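Local coordinates for ABC transporter periplasmic peptide-binding protein (Pseudoalteromonas, PDB 4QFL), which binds dipeptides such as Ala-Phe in the periplasm, probably delivering them to an ABC transporter for uptake, at residues Y206-Y218 with V224-E236. Residues are numbered along the deposited sequence; the frame is centred on the assembly and turned at random. Where two conformers were deposited one is given.
Sequences YPVGTGPYIYKEY and VRFYKNADYWKHE
Arg225 and Glu217 form a salt bridge, NE to OE1 at 3.0 Å, the nitrogen approaching from above the carboxylate plane while the oxygen sits near the guanidinium plane. Arg225 O takes two backbone donors, Lys216 N and Glu217 N, and Arg225 N returns a bond to Glu217 O. Ile214 and Tyr227 pair through both N-H groups, with Ile214 N only 2.7 Å from Tyr227 O. At the far end Asn229 grips 206-218 twice: its N reaches Pro212 O, and with CG anti to the backbone N (chi1 172°) its ND2 meets Gly211 O at 3.0 Å, while OD1 closes an Asx turn onto Asp231 N. In the conformer modelled here, Ile214 CB lies over one face of the Tyr227 ring. Likewise Pro212 CB makes a CH-pi contact with the Tyr232 ring, whose OH bonds to Asp62; an alanine in place of Tyr232 would probably leave Pro212 without its aromatic cover and Asp62 without that hydroxyl. On the opposite side of the strands from Tyr227, Phe226 packs against Tyr213, CB to CB 3.9 Å, and reaches Leu60 of helix 50-60. Lys216 and Glu217, both facing Arg225, form the classic bulge of an antiparallel beta hairpin, whose second strand pairs with strand 241-246.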
ATOM      1  N   TYR A 206     -15.485  13.363  -6.793  1.00 22.04           N
ATOM      2  CA  TYR A 206     -16.808  13.185  -6.219  1.00 23.00           C
ATOM      3  C   TYR A 206     -17.268  11.801  -6.595  1.00 18.92           C
ATOM      4  O   TYR A 206     -17.866  11.592  -7.642  1.00 19.87           O
ATOM      5  CB  TYR A 206     -17.761  14.247  -6.740  1.00 23.31           C
ATOM      6  CG  TYR A 206     -17.326  15.616  -6.343  1.00 21.73           C
ATOM      7  CD1 TYR A 206     -16.441  16.329  -7.131  1.00 25.24           C
ATOM      8  CD2 TYR A 206     -17.773  16.193  -5.166  1.00 23.34           C
ATOM      9  CE1 TYR A 206     -16.026  17.600  -6.774  1.00 25.72           C
ATOM     10  CE2 TYR A 206     -17.367  17.461  -4.794  1.00 28.49           C
ATOM     11  CZ  TYR A 206     -16.491  18.163  -5.609  1.00 26.66           C
ATOM     12  OH  TYR A 206     -16.069  19.425  -5.266  1.00 27.74           O
ATOM     13  N   PRO A 207     -16.965  10.843  -5.729  1.00 18.14           N
ATOM     14  CA  PRO A 207     -17.047   9.428  -6.049  1.00 18.36           C
ATOM     15  C   PRO A 207     -18.458   8.871  -5.977  1.00 18.01           C
ATOM     16  O   PRO A 207     -19.314   9.370  -5.225  1.00 17.90           O
ATOM     17  CB  PRO A 207     -16.183   8.791  -4.965  1.00 17.57           C
ATOM     18  CG  PRO A 207     -16.339   9.691  -3.805  1.00 18.11           C
ATOM     19  CD  PRO A 207     -16.495  11.077  -4.351  1.00 18.98           C
ATOM     20  N   VAL A 208     -18.684   7.826  -6.769  1.00 16.93           N
ATOM     21  CA  VAL A 208     -19.870   7.004  -6.642  1.00 16.14           C
ATOM     22  C   VAL A 208     -19.441   5.556  -6.567  1.00 17.01           C
ATOM     23  O   VAL A 208     -18.807   5.046  -7.480  1.00 18.98           O
ATOM     24  CB  VAL A 208     -20.819   7.182  -7.839  1.00 18.37           C
ATOM     25  CG1 VAL A 208     -21.966   6.191  -7.750  1.00 15.90           C
ATOM     26  CG2 VAL A 208     -21.349   8.614  -7.880  1.00 20.30           C
ATOM     27  N   GLY A 209     -19.785   4.893  -5.469  1.00 18.13           N
ATOM     28  CA  GLY A 209     -19.427   3.504  -5.281  1.00 15.89           C
ATOM     29  C   GLY A 209     -20.633   2.676  -4.928  1.00 18.68           C
ATOM     30  O   GLY A 209     -21.765   3.113  -5.091  1.00 17.82           O
ATOM     31  N   THR A 210     -20.391   1.467  -4.443  1.00 17.91           N
ATOM     32  CA  THR A 210     -21.475   0.604  -3.996  1.00 19.74           C
ATOM     33  C   THR A 210     -21.289   0.268  -2.528  1.00 18.98           C
ATOM     34  O   THR A 210     -22.011  -0.579  -1.981  1.00 19.16           O
ATOM     35  CB  THR A 210     -21.522  -0.710  -4.794  1.00 20.59           C
ATOM     36  OG1 THR A 210     -20.249  -1.370  -4.718  1.00 18.19           O
ATOM     37  CG2 THR A 210     -21.852  -0.432  -6.244  1.00 18.03           C
ATOM     38  N   GLY A 211     -20.323   0.949  -1.904  1.00 18.52           N
ATOM     39  CA  GLY A 211     -19.863   0.649  -0.562  1.00 17.63           C
ATOM     40  C   GLY A 211     -20.790   1.111   0.538  1.00 16.51           C
ATOM     41  O   GLY A 211     -21.795   1.775   0.272  1.00 19.52           O
ATOM     42  N   PRO A 212     -20.448   0.770   1.789  1.00 19.31           N
ATOM     43  CA  PRO A 212     -21.271   1.026   2.986  1.00 16.98           C
ATOM     44  C   PRO A 212     -21.481   2.501   3.331  1.00 18.54           C
ATOM     45  O   PRO A 212     -22.414   2.807   4.065  1.00 19.29           O
ATOM     46  CB  PRO A 212     -20.490   0.331   4.109  1.00 19.33           C
ATOM     47  CG  PRO A 212     -19.094   0.251   3.615  1.00 17.85           C
ATOM     48  CD  PRO A 212     -19.209   0.048   2.122  1.00 17.80           C
ATOM     49  N   TYR A 213     -20.624   3.389   2.832  1.00 20.32           N
ATOM     50  CA  TYR A 213     -20.776   4.817   3.093  1.00 18.89           C
ATOM     51  C   TYR A 213     -20.718   5.609   1.806  1.00 18.89           C
ATOM     52  O   TYR A 213     -20.166   5.158   0.810  1.00 19.16           O
ATOM     53  CB  TYR A 213     -19.715   5.309   4.073  1.00 17.46           C
ATOM     54  CG  TYR A 213     -19.661   4.484   5.333  1.00 19.80           C
ATOM     55  CD1 TYR A 213     -20.501   4.764   6.412  1.00 22.21           C
ATOM     56  CD2 TYR A 213     -18.778   3.416   5.443  1.00 18.59           C
ATOM     57  CE1 TYR A 213     -20.459   4.005   7.577  1.00 22.08           C
ATOM     58  CE2 TYR A 213     -18.729   2.649   6.602  1.00 22.19           C
ATOM     59  CZ  TYR A 213     -19.575   2.949   7.665  1.00 20.54           C
ATOM     60  OH  TYR A 213     -19.525   2.191   8.817  1.00 25.70           O
ATOM     61  N   ILE A 214     -21.295   6.804   1.840  1.00 20.89           N
ATOM     62  CA  ILE A 214     -21.445   7.638   0.661  1.00 17.42           C
ATOM     63  C   ILE A 214     -20.717   8.938   0.887  1.00 19.49           C
ATOM     64  O   ILE A 214     -20.659   9.434   2.010  1.00 21.98           O
ATOM     65  CB  ILE A 214     -22.929   7.950   0.397  1.00 20.86           C
ATOM     66  CG1 ILE A 214     -23.730   6.653   0.333  1.00 20.87           C
ATOM     67  CG2 ILE A 214     -23.097   8.763  -0.875  1.00 22.19           C
ATOM     68  CD1 ILE A 214     -25.202   6.867   0.094  1.00 21.35           C
ATOM     69  N   TYR A 215     -20.161   9.496  -0.176  1.00 20.44           N
ATOM     70  CA  TYR A 215     -19.467  10.779  -0.097  1.00 21.95           C
ATOM     71  C   TYR A 215     -20.420  11.934   0.223  1.00 23.20           C
ATOM     72  O   TYR A 215     -21.461  12.094  -0.427  1.00 22.67           O
ATOM     73  CB  TYR A 215     -18.732  11.053  -1.408  1.00 18.39           C
ATOM     74  CG  TYR A 215     -18.084  12.411  -1.498  1.00 19.34           C
ATOM     75  CD1 TYR A 215     -18.827  13.531  -1.855  1.00 21.44           C
ATOM     76  CD2 TYR A 215     -16.726  12.571  -1.251  1.00 19.31           C
ATOM     77  CE1 TYR A 215     -18.239  14.775  -1.952  1.00 22.74           C
ATOM     78  CE2 TYR A 215     -16.127  13.815  -1.344  1.00 21.65           C
ATOM     79  CZ  TYR A 215     -16.892  14.911  -1.700  1.00 21.72           C
ATOM     80  OH  TYR A 215     -16.312  16.149  -1.798  1.00 24.85           O
ATOM     81  N   LYS A 216     -20.059  12.732   1.226  1.00 23.18           N
ATOM     82  CA  LYS A 216     -20.810  13.943   1.569  1.00 22.69           C
ATOM     83  C   LYS A 216     -19.982  15.217   1.352  1.00 23.19           C
ATOM     84  O   LYS A 216     -20.401  16.123   0.633  1.00 24.97           O
ATOM     85  CB  LYS A 216     -21.314  13.867   3.013  1.00 23.22           C
ATOM     86  CG  LYS A 216     -22.108  15.070   3.472  1.00 29.32           C
ATOM     87  CD  LYS A 216     -23.414  15.203   2.708  1.00 27.51           C
ATOM     88  CE  LYS A 216     -24.114  16.534   3.014  1.00 34.11           C
ATOM     89  NZ  LYS A 216     -24.503  16.670   4.450  1.00 34.51           N
ATOM     90  N   GLU A 217     -18.789  15.270   1.941  1.00 23.67           N
ATOM     91  CA  GLU A 217     -18.045  16.517   2.034  1.00 24.76           C
ATOM     92  C   GLU A 217     -16.538  16.304   2.179  1.00 22.48           C
ATOM     93  O   GLU A 217     -16.088  15.307   2.732  1.00 20.10           O
ATOM     94  CB  GLU A 217     -18.575  17.295   3.241  1.00 28.28           C
ATOM     95  CG  GLU A 217     -18.044  18.701   3.415  1.00 30.76           C
ATOM     96  CD  GLU A 217     -18.527  19.326   4.711  1.00 35.09           C
ATOM     97  OE1 GLU A 217     -19.579  18.886   5.223  1.00 41.37           O
ATOM     98  OE2 GLU A 217     -17.854  20.243   5.227  1.00 41.25           O
ATOM     99  N   TYR A 218     -15.768  17.267   1.693  1.00 21.85           N
ATOM    100  CA  TYR A 218     -14.320  17.241   1.825  1.00 24.61           C
ATOM    101  C   TYR A 218     -13.751  18.662   1.929  1.00 26.00           C
ATOM    102  O   TYR A 218     -13.927  19.476   1.024  1.00 27.51           O
ATOM    103  CB  TYR A 218     -13.712  16.483   0.641  1.00 25.50           C
ATOM    104  CG  TYR A 218     -12.198  16.555   0.500  1.00 26.10           C
ATOM    105  CD1 TYR A 218     -11.351  16.275   1.574  1.00 22.65           C
ATOM    106  CD2 TYR A 218     -11.619  16.878  -0.725  1.00 26.14           C
ATOM    107  CE1 TYR A 218      -9.970  16.327   1.427  1.00 25.24           C
ATOM    108  CE2 TYR A 218     -10.247  16.936  -0.877  1.00 25.97           C
ATOM    109  CZ  TYR A 218      -9.430  16.659   0.194  1.00 22.80           C
ATOM    110  OH  TYR A 218      -8.076  16.721   0.005  1.00 27.44           O
ATOM    111  N   VAL A 224     -12.882  14.903   5.928  1.00 19.76           N
ATOM    112  CA  VAL A 224     -13.739  14.205   4.999  1.00 19.46           C
ATOM    113  C   VAL A 224     -14.936  13.663   5.770  1.00 20.44           C
ATOM    114  O   VAL A 224     -14.808  13.146   6.880  1.00 20.22           O
ATOM    115  CB  VAL A 224     -12.977  13.128   4.187  1.00 20.46           C
ATOM    116  CG1 VAL A 224     -11.761  12.659   4.936  1.00 25.16           C
ATOM    117  CG2 VAL A 224     -13.888  11.973   3.800  1.00 19.40           C
ATOM    118  N   ARG A 225     -16.113  13.851   5.188  1.00 19.69           N
ATOM    119  CA  ARG A 225     -17.350  13.428   5.794  1.00 21.20           C
ATOM    120  C   ARG A 225     -18.067  12.459   4.852  1.00 20.76           C
ATOM    121  O   ARG A 225     -18.252  12.748   3.666  1.00 18.44           O
ATOM    122  CB  ARG A 225     -18.212  14.658   6.082  1.00 25.04           C
ATOM    123  CG  ARG A 225     -19.458  14.377   6.864  1.00 28.31           C
ATOM    124  CD  ARG A 225     -20.344  15.608   6.898  1.00 33.52           C
ATOM    125  NE  ARG A 225     -19.630  16.805   7.338  1.00 34.69           N
ATOM    126  CZ  ARG A 225     -19.336  17.070   8.606  1.00 36.51           C
ATOM    127  NH1 ARG A 225     -19.669  16.213   9.558  1.00 35.63           N
ATOM    128  NH2 ARG A 225     -18.695  18.185   8.923  1.00 40.38           N
ATOM    129  N   PHE A 226     -18.424  11.294   5.392  1.00 19.58           N
ATOM    130  CA  PHE A 226     -19.235  10.300   4.701  1.00 21.89           C
ATOM    131  C   PHE A 226     -20.498  10.042   5.517  1.00 25.03           C
ATOM    132  O   PHE A 226     -20.532  10.282   6.734  1.00 24.10           O
ATOM    133  CB  PHE A 226     -18.510   8.954   4.600  1.00 20.59           C
ATOM    134  CG  PHE A 226     -17.258   8.968   3.757  1.00 19.54           C
ATOM    135  CD1 PHE A 226     -17.078   9.892   2.739  1.00 17.90           C
ATOM    136  CD2 PHE A 226     -16.265   8.023   3.982  1.00 19.24           C
ATOM    137  CE1 PHE A 226     -15.927   9.883   1.970  1.00 16.72           C
ATOM    138  CE2 PHE A 226     -15.104   8.010   3.213  1.00 19.29           C
ATOM    139  CZ  PHE A 226     -14.940   8.947   2.204  1.00 18.64           C
ATOM    140  N   TYR A 227     -21.536   9.539   4.860  0.52 24.24           N
ATOM    141  CA  TYR A 227     -22.714   9.089   5.586  0.52 24.24           C
ATOM    142  C   TYR A 227     -23.142   7.690   5.171  0.52 22.50           C
ATOM    143  O   TYR A 227     -22.798   7.203   4.092  0.52 21.63           O
ATOM    144  CB  TYR A 227     -23.867  10.087   5.464  0.52 24.30           C
ATOM    145  CG  TYR A 227     -24.441  10.227   4.079  0.52 23.75           C
ATOM    146  CD1 TYR A 227     -23.796  10.985   3.113  0.52 24.08           C
ATOM    147  CD2 TYR A 227     -25.637   9.616   3.742  0.52 23.22           C
ATOM    148  CE1 TYR A 227     -24.322  11.123   1.846  0.52 22.82           C
ATOM    149  CE2 TYR A 227     -26.174   9.750   2.483  0.52 23.32           C
ATOM    150  CZ  TYR A 227     -25.516  10.506   1.538  0.52 24.44           C
ATOM    151  OH  TYR A 227     -26.053  10.641   0.282  0.52 23.52           O
ATOM    152  N   LYS A 228     -23.894   7.046   6.048  1.00 22.69           N
ATOM    153  CA  LYS A 228     -24.298   5.666   5.849  1.00 20.64           C
ATOM    154  C   LYS A 228     -25.073   5.464   4.538  1.00 20.51           C
ATOM    155  O   LYS A 228     -25.930   6.273   4.163  1.00 21.13           O
ATOM    156  CB  LYS A 228     -25.109   5.193   7.062  1.00 20.38           C
ATOM    157  CG  LYS A 228     -26.408   4.516   6.738  1.00 26.13           C
ATOM    158  CD  LYS A 228     -27.010   3.864   7.973  1.00 25.08           C
ATOM    159  CE  LYS A 228     -28.096   2.874   7.582  1.00 25.13           C
ATOM    160  NZ  LYS A 228     -28.501   1.988   8.703  1.00 28.65           N
ATOM    161  N   ASN A 229     -24.736   4.397   3.824  1.00 24.67           N
ATOM    162  CA  ASN A 229     -25.507   3.975   2.656  1.00 23.81           C
ATOM    163  C   ASN A 229     -26.660   3.075   3.078  1.00 22.19           C
ATOM    164  O   ASN A 229     -26.454   1.894   3.373  1.00 22.38           O
ATOM    165  CB  ASN A 229     -24.617   3.243   1.651  1.00 21.94           C
ATOM    166  CG  ASN A 229     -25.412   2.628   0.511  1.00 22.67           C
ATOM    167  OD1 ASN A 229     -26.607   2.887   0.356  1.00 21.74           O
ATOM    168  ND2 ASN A 229     -24.750   1.814  -0.292  1.00 19.92           N
ATOM    169  N   ALA A 230     -27.869   3.635   3.102  1.00 24.18           N
ATOM    170  CA  ALA A 230     -29.055   2.904   3.563  1.00 25.21           C
ATOM    171  C   ALA A 230     -29.398   1.701   2.685  1.00 25.82           C
ATOM    172  O   ALA A 230     -30.104   0.793   3.113  1.00 28.78           O
ATOM    173  CB  ALA A 230     -30.249   3.849   3.666  1.00 23.71           C
ATOM    174  N   ASP A 231     -28.879   1.703   1.460  1.00 26.86           N
ATOM    175  CA  ASP A 231     -29.185   0.671   0.471  1.00 23.17           C
ATOM    176  C   ASP A 231     -28.040  -0.296   0.258  1.00 23.32           C
ATOM    177  O   ASP A 231     -27.973  -0.944  -0.781  1.00 24.52           O
ATOM    178  CB  ASP A 231     -29.524   1.306  -0.875  1.00 22.95           C
ATOM    179  CG  ASP A 231     -30.959   1.779  -0.950  1.00 30.06           C
ATOM    180  OD1 ASP A 231     -31.866   0.993  -0.587  1.00 34.30           O
ATOM    181  OD2 ASP A 231     -31.178   2.939  -1.366  1.00 28.01           O
ATOM    182  N   TYR A 232     -27.146  -0.398   1.233  1.00 23.71           N
ATOM    183  CA  TYR A 232     -25.967  -1.247   1.083  1.00 20.77           C
ATOM    184  C   TYR A 232     -26.309  -2.741   0.998  1.00 21.85           C
ATOM    185  O   TYR A 232     -27.009  -3.282   1.843  1.00 23.98           O
ATOM    186  CB  TYR A 232     -24.958  -0.979   2.205  1.00 21.63           C
ATOM    187  CG  TYR A 232     -23.660  -1.720   2.006  1.00 19.96           C
ATOM    188  CD1 TYR A 232     -22.967  -1.615   0.814  1.00 18.79           C
ATOM    189  CD2 TYR A 232     -23.130  -2.520   3.003  1.00 20.89           C
ATOM    190  CE1 TYR A 232     -21.790  -2.291   0.612  1.00 19.46           C
ATOM    191  CE2 TYR A 232     -21.940  -3.202   2.813  1.00 22.27           C
ATOM    192  CZ  TYR A 232     -21.278  -3.082   1.610  1.00 20.71           C
ATOM    193  OH  TYR A 232     -20.093  -3.743   1.392  1.00 20.55           O
ATOM    194  N   TRP A 233     -25.786  -3.409  -0.017  1.00 22.48           N
ATOM    195  CA  TRP A 233     -26.188  -4.775  -0.298  1.00 21.62           C
ATOM    196  C   TRP A 233     -25.762  -5.754   0.769  1.00 21.43           C
ATOM    197  O   TRP A 233     -26.519  -6.650   1.122  1.00 23.22           O
ATOM    198  CB  TRP A 233     -25.612  -5.231  -1.629  1.00 18.56           C
ATOM    199  CG  TRP A 233     -24.111  -5.218  -1.661  1.00 22.48           C
ATOM    200  CD1 TRP A 233     -23.313  -4.146  -1.942  1.00 20.66           C
ATOM    201  CD2 TRP A 233     -23.227  -6.321  -1.420  1.00 20.78           C
ATOM    202  NE1 TRP A 233     -21.991  -4.513  -1.887  1.00 22.01           N
ATOM    203  CE2 TRP A 233     -21.909  -5.844  -1.574  1.00 20.34           C
ATOM    204  CE3 TRP A 233     -23.419  -7.668  -1.096  1.00 23.84           C
ATOM    205  CZ2 TRP A 233     -20.792  -6.655  -1.414  1.00 21.51           C
ATOM    206  CZ3 TRP A 233     -22.303  -8.475  -0.936  1.00 25.06           C
ATOM    207  CH2 TRP A 233     -21.006  -7.965  -1.101  1.00 22.56           C
ATOM    208  N   LYS A 234     -24.541  -5.609   1.262  1.00 23.22           N
ATOM    209  CA  LYS A 234     -23.945  -6.662   2.066  1.00 21.70           C
ATOM    210  C   LYS A 234     -24.562  -6.756   3.453  1.00 25.73           C
ATOM    211  O   LYS A 234     -24.904  -7.848   3.912  1.00 28.09           O
ATOM    212  CB  LYS A 234     -22.434  -6.489   2.169  1.00 22.13           C
ATOM    213  CG  LYS A 234     -21.774  -7.556   2.997  1.00 24.96           C
ATOM    214  CD  LYS A 234     -20.465  -7.066   3.595  1.00 27.06           C
ATOM    215  CE  LYS A 234     -19.307  -7.418   2.711  1.00 25.39           C
ATOM    216  NZ  LYS A 234     -19.534  -6.937   1.320  1.00 32.86           N
ATOM    217  N   HIS A 235     -24.698  -5.619   4.127  1.00 23.97           N
ATOM    218  CA  HIS A 235     -25.275  -5.614   5.465  1.00 25.50           C
ATOM    219  C   HIS A 235     -25.903  -4.279   5.815  1.00 24.87           C
ATOM    220  O   HIS A 235     -25.744  -3.303   5.099  1.00 25.41           O
ATOM    221  CB  HIS A 235     -24.241  -6.030   6.529  1.00 27.75           C
ATOM    222  CG  HIS A 235     -23.020  -5.160   6.588  1.00 27.09           C
ATOM    223  ND1 HIS A 235     -22.973  -3.983   7.307  1.00 29.37           N
ATOM    224  CD2 HIS A 235     -21.787  -5.318   6.050  1.00 26.44           C
ATOM    225  CE1 HIS A 235     -21.772  -3.443   7.189  1.00 24.85           C
ATOM    226  NE2 HIS A 235     -21.034  -4.235   6.434  1.00 25.46           N
ATOM    227  N   GLU A 236     -26.643  -4.256   6.916  1.00 26.21           N
ATOM    228  CA  GLU A 236     -27.206  -3.021   7.421  1.00 24.35           C
ATOM    229  C   GLU A 236     -26.084  -2.251   8.097  1.00 23.42           C
ATOM    230  O   GLU A 236     -25.550  -2.690   9.102  1.00 26.06           O
ATOM    231  CB  GLU A 236     -28.322  -3.318   8.422  1.00 26.30           C
ATOM    232  CG  GLU A 236     -29.047  -2.083   8.903  1.00 25.97           C
ATOM    233  CD  GLU A 236     -29.807  -1.388   7.787  1.00 33.08           C
ATOM    234  OE1 GLU A 236     -30.387  -2.093   6.929  1.00 36.49           O
ATOM    235  OE2 GLU A 236     -29.821  -0.139   7.761  1.00 35.05           O
TER
HETATM  236  O   HOH W   1     -24.781  -0.880  -2.270  1.00 20.17           O